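Local coordinates for periplasmic sugar-binding domain protein (Pseudomonas fluorescens Pf-5, PDB 3H75) that probably binds a carbohydrate in the periplasm, as do other members of the bacterial solute-binding protein 2 family, at residues D121-G126 and A160-R165; A150-K155 and L182-W187; L208-N213 and L236-N241. All coordinates share one frame; numbering follows the deposited sequence.

Contact 1 of 3, residues D121-G126 and A160-R165; sequences DDEEAG and AQLRER
Arg163 crosses Asp122 at a slant and grips its carboxylate side-on, a compact case of a charge pair set beside a helix crossing. Both NE and NH2 of Arg163 converge on one oxygen, Asp122 OD1, each at 2.8 Å. That oxygen lies in the guanidinium plane, but the carboxylate is turned by 49° against it, and both nitrogens arrive from the same face of the carboxylate. The arginine chain runs extended from CG to NE, and its CG passes the Asp122 carbonyl oxygen on the way. NH1 is held outside the pair by Ala212 O and by a glycerol molecule.

Between the helices, Leu162 CB meets Asp122 CB at 3.7 Å, while the Leu162 carbonyl oxygen takes a CA-H...O contact from Glu123. One turn on, Gly126 CA comes 3.4 Å from Arg163 O; a beta carbon at Gly126 would run into that oxygen, so the close approach depends on the missing side chain. On the outer side Glu123 and Arg165 lie side by side, Glu123 CD 3.6 Å from Arg165 CG. A water links Glu123 OE2 to Arg165 NE, and the same oxygen forms a salt bridge with Arg169.

Segments 122-126 and 160-165 cross at -45°, their axes 6.6 Å apart at closest, as neighbouring helices packed on one face of a periplasmic-binding-protein alpha/beta domain, with the Asp122-Arg163 pair beside a glycerol, probably from the crystallisation liquor, that may mark the ligand pocket.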
loop_
_atom_site.group_PDB
_atom_site.type_symbol
_atom_site.label_atom_id
_atom_site.label_comp_id
_atom_site.label_asym_id
_atom_site.label_seq_id
_atom_site.Cartn_x
_atom_site.Cartn_y
_atom_site.Cartn_z
ATOM N N ASP A 121 1.287 7.886 -0.820
ATOM C CA ASP A 121 0.432 8.654 -1.718
ATOM C C ASP A 121 -0.574 7.793 -2.481
ATOM O O ASP A 121 -0.532 7.695 -3.711
ATOM C CB ASP A 121 1.298 9.492 -2.682
ATOM C CG ASP A 121 2.295 8.659 -3.487
ATOM O OD1 ASP A 121 2.677 7.551 -3.052
ATOM O OD2 ASP A 121 2.719 9.139 -4.562
ATOM N N ASP A 122 -1.492 7.185 -1.730
ATOM C CA ASP A 122 -2.527 6.324 -2.304
ATOM C C ASP A 122 -3.412 7.031 -3.329
ATOM O O ASP A 122 -3.762 6.451 -4.357
ATOM C CB ASP A 122 -3.420 5.739 -1.199
ATOM C CG ASP A 122 -2.776 4.565 -0.469
ATOM O OD1 ASP A 122 -2.386 3.588 -1.134
ATOM O OD2 ASP A 122 -2.672 4.615 0.775
ATOM N N GLU A 123 -3.800 8.273 -3.056
ATOM C CA GLU A 123 -4.657 8.993 -3.993
ATOM C C GLU A 123 -3.969 9.136 -5.349
ATOM O O GLU A 123 -4.587 8.911 -6.392
ATOM C CB GLU A 123 -5.020 10.374 -3.443
ATOM C CG GLU A 123 -6.155 11.054 -4.195
ATOM C CD GLU A 123 -6.540 12.389 -3.585
ATOM O OE1 GLU A 123 -6.619 12.469 -2.341
ATOM O OE2 GLU A 123 -6.773 13.353 -4.344
ATOM N N GLU A 124 -2.689 9.498 -5.337
ATOM C CA GLU A 124 -1.944 9.649 -6.580
ATOM C C GLU A 124 -1.929 8.326 -7.341
ATOM O O GLU A 124 -2.080 8.302 -8.560
ATOM C CB GLU A 124 -0.505 10.094 -6.300
ATOM C CG GLU A 124 0.370 10.188 -7.551
ATOM C CD GLU A 124 -0.005 11.343 -8.468
ATOM O OE1 GLU A 124 -1.124 11.886 -8.347
ATOM O OE2 GLU A 124 0.827 11.704 -9.326
ATOM N N ALA A 125 -1.760 7.222 -6.622
ATOM C CA ALA A 125 -1.731 5.908 -7.263
ATOM C C ALA A 125 -3.047 5.602 -7.982
ATOM O O ALA A 125 -3.048 5.098 -9.113
ATOM C CB ALA A 125 -1.429 4.830 -6.234
ATOM N N GLY A 126 -4.165 5.905 -7.329
ATOM C CA GLY A 126 -5.466 5.651 -7.926
ATOM C C GLY A 126 -5.688 6.511 -9.154
ATOM O O GLY A 126 -6.237 6.073 -10.163
ATOM N N ALA A 160 -8.488 2.080 0.313
ATOM C CA ALA A 160 -9.508 1.950 -0.714
ATOM C C ALA A 160 -10.120 3.316 -1.013
ATOM O O ALA A 160 -10.260 3.700 -2.175
ATOM C CB ALA A 160 -10.596 0.980 -0.262
ATOM N N GLN A 161 -10.486 4.048 0.037
ATOM C CA GLN A 161 -11.095 5.366 -0.136
ATOM C C GLN A 161 -10.199 6.332 -0.905
ATOM O O GLN A 161 -10.658 7.017 -1.825
ATOM C CB GLN A 161 -11.435 5.975 1.226
ATOM C CG GLN A 161 -12.351 5.122 2.077
ATOM C CD GLN A 161 -12.611 5.749 3.430
ATOM O OE1 GLN A 161 -11.691 6.236 4.082
ATOM N NE2 GLN A 161 -13.866 5.730 3.864
ATOM N N LEU A 162 -8.927 6.397 -0.522
ATOM C CA LEU A 162 -7.981 7.295 -1.172
ATOM C C LEU A 162 -7.714 6.913 -2.622
ATOM O O LEU A 162 -7.652 7.780 -3.494
ATOM C CB LEU A 162 -6.667 7.336 -0.393
ATOM C CG LEU A 162 -6.745 8.048 0.962
ATOM C CD1 LEU A 162 -5.432 7.864 1.720
ATOM C CD2 LEU A 162 -7.048 9.524 0.740
ATOM N N ARG A 163 -7.552 5.622 -2.894
ATOM C CA ARG A 163 -7.312 5.216 -4.269
ATOM C C ARG A 163 -8.547 5.509 -5.114
ATOM O O ARG A 163 -8.427 5.941 -6.262
ATOM C CB ARG A 163 -6.911 3.739 -4.327
ATOM C CG ARG A 163 -5.543 3.528 -3.696
ATOM C CD ARG A 163 -5.149 2.068 -3.572
ATOM N NE ARG A 163 -4.035 1.947 -2.639
ATOM C CZ ARG A 163 -3.543 0.799 -2.183
ATOM N NH1 ARG A 163 -4.048 -0.364 -2.578
ATOM N NH2 ARG A 163 -2.567 0.821 -1.282
ATOM N N GLU A 164 -9.733 5.310 -4.545
ATOM C CA GLU A 164 -10.961 5.592 -5.278
ATOM C C GLU A 164 -11.087 7.089 -5.531
ATOM O O GLU A 164 -11.558 7.506 -6.590
ATOM C CB GLU A 164 -12.198 5.119 -4.512
ATOM C CG GLU A 164 -13.473 5.253 -5.344
ATOM C CD GLU A 164 -14.724 4.805 -4.615
ATOM O OE1 GLU A 164 -14.625 3.871 -3.788
ATOM O OE2 GLU A 164 -15.807 5.374 -4.888
ATOM N N ARG A 165 -10.677 7.903 -4.561
ATOM C CA ARG A 165 -10.756 9.348 -4.742
ATOM C C ARG A 165 -9.916 9.738 -5.956
ATOM O O ARG A 165 -10.331 10.567 -6.764
ATOM C CB ARG A 165 -10.251 10.082 -3.490
ATOM C CG ARG A 165 -10.045 11.583 -3.683
ATOM C CD ARG A 165 -11.323 12.304 -4.099
ATOM N NE ARG A 165 -11.069 13.713 -4.397
ATOM C CZ ARG A 165 -11.963 14.542 -4.927
ATOM N NH1 ARG A 165 -13.181 14.105 -5.222
ATOM N NH2 ARG A 165 -11.637 15.810 -5.163
HETATM O O HOH W 1 -8.502 15.290 -3.581
#

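Contact 2 of 3, residues A150-K155 and L182-W187; sequences AFSGLK and LVYGEW. With SO4 (sulfate ion), chain B.
Ala150, Phe151 and Ser152 pair in parallel with Leu182, Val183 and Tyr184, through Val183 N to Ala150 O (2.9 Å), Ser152 N to Val183 O (2.8 Å) and, past the strand end, Gly185 N to Ser152 O (2.8 Å). On one face of this ladder Phe151 and Val183 lie side by side, Val183 CG2 pressing on Phe151 CD1 at 3.4 Å.

On the other face the Tyr184 ring is sandwiched. Leu182 CD2 covers one side, and on the opposite side Lys155 CB sits 3.7 Å from the ring centroid in a CH-pi contact. With CG anti to the backbone N (chi1 -172°) and the rest extended, the lysine chain continues across the ring toward the hydroxyl. Gly153 O approaches the ring edge in its plane. Ser152 OG, buried alongside, finds no polar partner.

Beyond the strands Trp187 lays its indole over Gly153, whose CA stands 3.4 Å from the six-ring centroid, while Leu154 CD1 packs on Trp187 CD1 and NE1 makes a weak bond to a sulfate. With an alanine at this position the indole is gone, and Gly153 CA and Leu154 CD1 are likely to lose the surface they pack on, while the sulfate loses a weak donor.

The two strands begin and end a beta-alpha-beta unit. Its helix 158-173 packs on the Ala150 and Leu182 face, where Glu164 bonds the Tyr184 hydroxyl; helix 189-202 packs on the Phe151 and Val183 face, and strand 206-211 flanks strand 146-152.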
loop_
_atom_site.group_PDB
_atom_site.type_symbol
_atom_site.label_atom_id
_atom_site.label_comp_id
_atom_site.label_asym_id
_atom_site.label_seq_id
_atom_site.Cartn_x
_atom_site.Cartn_y
_atom_site.Cartn_z
ATOM N N ALA A 150 -14.342 -1.096 -12.252
ATOM C CA ALA A 150 -13.410 -0.810 -11.167
ATOM C C ALA A 150 -13.609 -1.767 -10.001
ATOM O O ALA A 150 -14.734 -2.039 -9.587
ATOM C CB ALA A 150 -13.569 0.628 -10.693
ATOM N N PHE A 151 -12.499 -2.283 -9.488
ATOM C CA PHE A 151 -12.522 -3.199 -8.355
ATOM C C PHE A 151 -11.774 -2.522 -7.223
ATOM O O PHE A 151 -10.563 -2.311 -7.310
ATOM C CB PHE A 151 -11.828 -4.511 -8.727
ATOM C CG PHE A 151 -12.594 -5.333 -9.716
ATOM C CD1 PHE A 151 -13.479 -6.314 -9.283
ATOM C CD2 PHE A 151 -12.471 -5.096 -11.080
ATOM C CE1 PHE A 151 -14.234 -7.043 -10.190
ATOM C CE2 PHE A 151 -13.226 -5.822 -12.001
ATOM C CZ PHE A 151 -14.109 -6.799 -11.552
ATOM N N SER A 152 -12.489 -2.169 -6.161
ATOM C CA SER A 152 -11.847 -1.510 -5.033
ATOM C C SER A 152 -11.629 -2.526 -3.918
ATOM O O SER A 152 -12.050 -3.670 -4.038
ATOM C CB SER A 152 -12.707 -0.347 -4.539
ATOM O OG SER A 152 -11.983 0.450 -3.621
ATOM N N GLY A 153 -10.965 -2.111 -2.843
ATOM C CA GLY A 153 -10.692 -3.021 -1.743
ATOM C C GLY A 153 -11.790 -3.051 -0.703
ATOM O O GLY A 153 -12.970 -3.129 -1.040
ATOM N N LEU A 154 -11.401 -3.020 0.569
ATOM C CA LEU A 154 -12.370 -3.002 1.654
ATOM C C LEU A 154 -12.893 -1.569 1.688
ATOM O O LEU A 154 -12.134 -0.633 1.927
ATOM C CB LEU A 154 -11.693 -3.365 2.981
ATOM C CG LEU A 154 -11.302 -4.835 3.176
ATOM C CD1 LEU A 154 -10.343 -4.959 4.354
ATOM C CD2 LEU A 154 -12.548 -5.681 3.411
ATOM N N LYS A 155 -14.187 -1.402 1.433
ATOM C CA LYS A 155 -14.795 -0.076 1.389
ATOM C C LYS A 155 -14.478 0.851 2.561
ATOM O O LYS A 155 -14.233 2.042 2.360
ATOM C CB LYS A 155 -16.316 -0.199 1.248
ATOM C CG LYS A 155 -17.012 1.136 0.991
ATOM C CD LYS A 155 -18.513 0.967 0.806
ATOM C CE LYS A 155 -19.180 2.307 0.516
ATOM N NZ LYS A 155 -20.654 2.176 0.359
ATOM N N LEU A 182 -18.460 -0.113 -10.114
ATOM C CA LEU A 182 -17.329 -0.190 -9.209
ATOM C C LEU A 182 -17.807 -1.134 -8.121
ATOM O O LEU A 182 -18.846 -0.899 -7.507
ATOM C CB LEU A 182 -16.981 1.177 -8.610
ATOM C CG LEU A 182 -15.850 1.166 -7.566
ATOM C CD1 LEU A 182 -15.139 2.512 -7.545
ATOM C CD2 LEU A 182 -16.414 0.840 -6.188
ATOM N N VAL A 183 -17.078 -2.222 -7.909
ATOM C CA VAL A 183 -17.449 -3.173 -6.873
ATOM C C VAL A 183 -16.336 -3.262 -5.846
ATOM O O VAL A 183 -15.208 -2.840 -6.094
ATOM C CB VAL A 183 -17.727 -4.582 -7.453
ATOM C CG1 VAL A 183 -18.948 -4.534 -8.357
ATOM C CG2 VAL A 183 -16.517 -5.087 -8.227
ATOM N N TYR A 184 -16.665 -3.798 -4.681
ATOM C CA TYR A 184 -15.689 -3.937 -3.618
ATOM C C TYR A 184 -15.247 -5.387 -3.533
ATOM O O TYR A 184 -15.990 -6.255 -3.069
ATOM C CB TYR A 184 -16.296 -3.439 -2.303
ATOM C CG TYR A 184 -16.446 -1.931 -2.302
ATOM C CD1 TYR A 184 -15.333 -1.109 -2.130
ATOM C CD2 TYR A 184 -17.673 -1.328 -2.577
ATOM C CE1 TYR A 184 -15.430 0.275 -2.235
ATOM C CE2 TYR A 184 -17.783 0.061 -2.688
ATOM C CZ TYR A 184 -16.656 0.854 -2.518
ATOM O OH TYR A 184 -16.743 2.224 -2.659
ATOM N N GLY A 185 -14.036 -5.639 -4.027
ATOM C CA GLY A 185 -13.483 -6.980 -4.026
ATOM C C GLY A 185 -12.782 -7.347 -2.731
ATOM O O GLY A 185 -12.269 -8.455 -2.603
ATOM N N GLU A 186 -12.737 -6.405 -1.792
ATOM C CA GLU A 186 -12.129 -6.623 -0.477
ATOM C C GLU A 186 -10.682 -7.109 -0.514
ATOM O O GLU A 186 -10.263 -7.868 0.364
ATOM C CB GLU A 186 -12.972 -7.631 0.317
ATOM C CG GLU A 186 -14.470 -7.496 0.091
ATOM C CD GLU A 186 -15.291 -8.431 0.961
ATOM O OE1 GLU A 186 -14.921 -9.617 1.091
ATOM O OE2 GLU A 186 -16.319 -7.979 1.504
ATOM N N TRP A 187 -9.928 -6.664 -1.520
ATOM C CA TRP A 187 -8.520 -7.039 -1.706
ATOM C C TRP A 187 -8.364 -8.515 -2.062
ATOM O O TRP A 187 -7.240 -8.997 -2.207
ATOM C CB TRP A 187 -7.696 -6.797 -0.427
ATOM C CG TRP A 187 -7.796 -5.432 0.195
ATOM C CD1 TRP A 187 -8.059 -5.154 1.508
ATOM C CD2 TRP A 187 -7.581 -4.170 -0.446
ATOM N NE1 TRP A 187 -8.019 -3.797 1.726
ATOM C CE2 TRP A 187 -7.727 -3.169 0.541
ATOM C CE3 TRP A 187 -7.276 -3.786 -1.758
ATOM C CZ2 TRP A 187 -7.580 -1.809 0.257
ATOM C CZ3 TRP A 187 -7.127 -2.434 -2.040
ATOM C CH2 TRP A 187 -7.278 -1.461 -1.037
HETATM S S SO4 B . -5.439 -2.589 4.181
HETATM O O1 SO4 B . -5.478 -1.387 3.321
HETATM O O2 SO4 B . -4.624 -3.621 3.524
HETATM O O3 SO4 B . -4.832 -2.212 5.465
HETATM O O4 SO4 B . -6.817 -3.087 4.386
#

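Contact 3 of 3, residues L208-N213 and L236-N241; sequences LVWSAN and LFSGVN. With GOL (glycerol), chain D.
Val209 uses both its backbone polar groups toward the neighbouring strand: its N donates to Leu236 O at 2.8 Å, and its O accepts from Ser238 N at 3.1 Å. Further along, the ladder opens. Ser211 N has only weak bonds here, to Ser238 O and to Ser238 OG, and a water spans the opening. It donates to Val209 O and to Ser238 O (2.7 Å) and accepts from Ser211 OG (2.7 Å), so a side-chain hydroxyl and two carbonyls share one bridge. Ser211 OG lies anti to the carbonyl carbon (chi1 -70°), which turns it toward that water. The water also lies at the edge of the Phe237 ring, whose CD1 packs against Val209 CB at 3.5 Å.

Strands 206-211 and 236-240, with helix 214-226 between them, form a beta-alpha-beta unit within the sheet of one of the two domains of a periplasmic-binding-protein fold. Phe237 leans on that helix, while Trp210, on the other face of the sheet, sends its indole NE1 to Gly126 O of helix 122-137.

At the carboxyl ends of the strands two asparagines meet a glycerol. Asn213 ND2 and Asn241 ND2 both donate to glycerol O3, at 3.0 and 2.9 Å, the former almost straight at 176°. Asn241 OD1 accepts from glycerol O2 at 2.7 Å. Each amide has further work: Asn213 OD1 caps the following helix at Met216 N and its ND2 also reaches Trp187 O, while Asn241 ND2 also bonds Asp214 OD1. Arg163 and His262 also hydrogen-bond the glycerol.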
loop_
_atom_site.group_PDB
_atom_site.type_symbol
_atom_site.label_atom_id
_atom_site.label_comp_id
_atom_site.label_asym_id
_atom_site.label_seq_id
_atom_site.Cartn_x
_atom_site.Cartn_y
_atom_site.Cartn_z
ATOM N N LEU A 208 -11.278 -1.181 -20.168
ATOM C CA LEU A 208 -10.364 -0.888 -19.067
ATOM C C LEU A 208 -10.846 -1.456 -17.742
ATOM O O LEU A 208 -12.036 -1.404 -17.436
ATOM C CB LEU A 208 -10.195 0.623 -18.895
ATOM C CG LEU A 208 -9.678 1.449 -20.071
ATOM C CD1 LEU A 208 -9.706 2.928 -19.669
ATOM C CD2 LEU A 208 -8.273 1.000 -20.459
ATOM N N VAL A 209 -9.920 -2.005 -16.961
ATOM C CA VAL A 209 -10.245 -2.535 -15.642
ATOM C C VAL A 209 -9.244 -1.971 -14.637
ATOM O O VAL A 209 -8.056 -2.302 -14.662
ATOM C CB VAL A 209 -10.185 -4.081 -15.601
ATOM C CG1 VAL A 209 -10.527 -4.582 -14.200
ATOM C CG2 VAL A 209 -11.163 -4.661 -16.618
ATOM N N TRP A 210 -9.738 -1.091 -13.777
ATOM C CA TRP A 210 -8.945 -0.449 -12.728
ATOM C C TRP A 210 -9.136 -1.293 -11.469
ATOM O O TRP A 210 -10.268 -1.598 -11.100
ATOM C CB TRP A 210 -9.506 0.960 -12.491
ATOM C CG TRP A 210 -8.852 1.813 -11.430
ATOM C CD1 TRP A 210 -7.954 2.822 -11.634
ATOM C CD2 TRP A 210 -9.154 1.825 -10.025
ATOM N NE1 TRP A 210 -7.688 3.470 -10.449
ATOM C CE2 TRP A 210 -8.411 2.879 -9.446
ATOM C CE3 TRP A 210 -9.985 1.052 -9.201
ATOM C CZ2 TRP A 210 -8.475 3.183 -8.079
ATOM C CZ3 TRP A 210 -10.050 1.354 -7.835
ATOM C CH2 TRP A 210 -9.299 2.412 -7.293
ATOM N N SER A 211 -8.036 -1.690 -10.830
ATOM C CA SER A 211 -8.108 -2.473 -9.591
ATOM C C SER A 211 -7.265 -1.823 -8.506
ATOM O O SER A 211 -6.131 -1.404 -8.757
ATOM C CB SER A 211 -7.614 -3.904 -9.812
ATOM O OG SER A 211 -8.524 -4.636 -10.610
ATOM N N ALA A 212 -7.818 -1.738 -7.297
ATOM C CA ALA A 212 -7.108 -1.119 -6.183
ATOM C C ALA A 212 -5.931 -1.948 -5.678
ATOM O O ALA A 212 -5.151 -1.482 -4.860
ATOM C CB ALA A 212 -8.073 -0.808 -5.045
ATOM N N ASN A 213 -5.811 -3.193 -6.125
ATOM C CA ASN A 213 -4.641 -3.979 -5.752
ATOM C C ASN A 213 -4.385 -5.032 -6.819
ATOM O O ASN A 213 -5.223 -5.231 -7.713
ATOM C CB ASN A 213 -4.754 -4.554 -4.319
ATOM C CG ASN A 213 -5.435 -5.897 -4.249
ATOM O OD1 ASN A 213 -6.178 -6.283 -5.140
ATOM N ND2 ASN A 213 -5.192 -6.617 -3.151
ATOM N N LEU A 236 -7.333 -3.712 -20.945
ATOM C CA LEU A 236 -6.201 -3.287 -20.129
ATOM C C LEU A 236 -6.501 -3.215 -18.638
ATOM O O LEU A 236 -7.511 -2.646 -18.224
ATOM C CB LEU A 236 -5.688 -1.937 -20.629
ATOM C CG LEU A 236 -5.446 -1.857 -22.143
ATOM C CD1 LEU A 236 -4.712 -0.562 -22.457
ATOM C CD2 LEU A 236 -4.624 -3.057 -22.626
ATOM N N PHE A 237 -5.587 -3.776 -17.849
ATOM C CA PHE A 237 -5.702 -3.854 -16.394
ATOM C C PHE A 237 -4.621 -3.092 -15.639
ATOM O O PHE A 237 -3.464 -3.040 -16.065
ATOM C CB PHE A 237 -5.586 -5.315 -15.948
ATOM C CG PHE A 237 -6.690 -6.192 -16.433
ATOM C CD1 PHE A 237 -7.725 -6.549 -15.577
ATOM C CD2 PHE A 237 -6.693 -6.679 -17.738
ATOM C CE1 PHE A 237 -8.750 -7.382 -16.005
ATOM C CE2 PHE A 237 -7.718 -7.515 -18.181
ATOM C CZ PHE A 237 -8.748 -7.866 -17.311
ATOM N N SER A 238 -5.007 -2.526 -14.497
ATOM C CA SER A 238 -4.071 -1.834 -13.617
ATOM C C SER A 238 -4.158 -2.481 -12.234
ATOM O O SER A 238 -5.175 -3.095 -11.879
ATOM C CB SER A 238 -4.415 -0.344 -13.497
ATOM O OG SER A 238 -5.615 -0.142 -12.760
ATOM N N GLY A 239 -3.091 -2.341 -11.458
ATOM C CA GLY A 239 -3.071 -2.893 -10.114
ATOM C C GLY A 239 -2.076 -2.177 -9.221
ATOM O O GLY A 239 -1.278 -1.361 -9.693
ATOM N N VAL A 240 -2.137 -2.480 -7.924
ATOM C CA VAL A 240 -1.234 -1.906 -6.922
ATOM C C VAL A 240 -0.607 -3.051 -6.125
ATOM O O VAL A 240 -1.286 -4.024 -5.819
ATOM C CB VAL A 240 -1.994 -0.999 -5.932
ATOM C CG1 VAL A 240 -1.018 -0.384 -4.939
ATOM C CG2 VAL A 240 -2.731 0.097 -6.677
ATOM N N ASN A 241 0.680 -2.908 -5.800
ATOM C CA ASN A 241 1.494 -3.866 -5.028
ATOM C C ASN A 241 2.613 -4.434 -5.905
ATOM O O ASN A 241 2.914 -3.885 -6.971
ATOM C CB ASN A 241 0.664 -5.029 -4.450
ATOM C CG ASN A 241 -0.384 -4.579 -3.427
ATOM O OD1 ASN A 241 -0.396 -3.434 -2.976
ATOM N ND2 ASN A 241 -1.268 -5.502 -3.054
HETATM C C1 GOL D . -3.223 -2.228 0.855
HETATM O O1 GOL D . -2.339 -1.194 0.875
HETATM C C2 GOL D . -2.696 -3.211 -0.171
HETATM O O2 GOL D . -2.500 -2.565 -1.492
HETATM C C3 GOL D . -3.680 -4.397 -0.217
HETATM O O3 GOL D . -3.418 -5.424 -1.080
HETATM O O HOH W 2 -7.275 -4.486 -12.947
#

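In the fold
Contacts 2 and 3 are parallel strand pairs of one sheet, joined through strands 146-152 and 206-211, whose backbones bond between Phe151 and both Trp210 and Ala212. Contact 3 is wholly buried and relies on backbone bonds, a bridging water and amides; contact 2, at the sheet's outermost strand 177-184, is partly exposed and adds CH-pi contacts of aliphatic groups on aromatic faces. Contact 1 instead packs two helices, with charges at its flanks and partial burial. Hydrogen bonds join it to the others: Glu164 to Tyr184 of contact 2, Arg163 to the carbonyl of Ala212 in contact 3. Arg163, Asn213 and Asn241 all bond the glycerol, consistent with a ligand pocket at the strand ends.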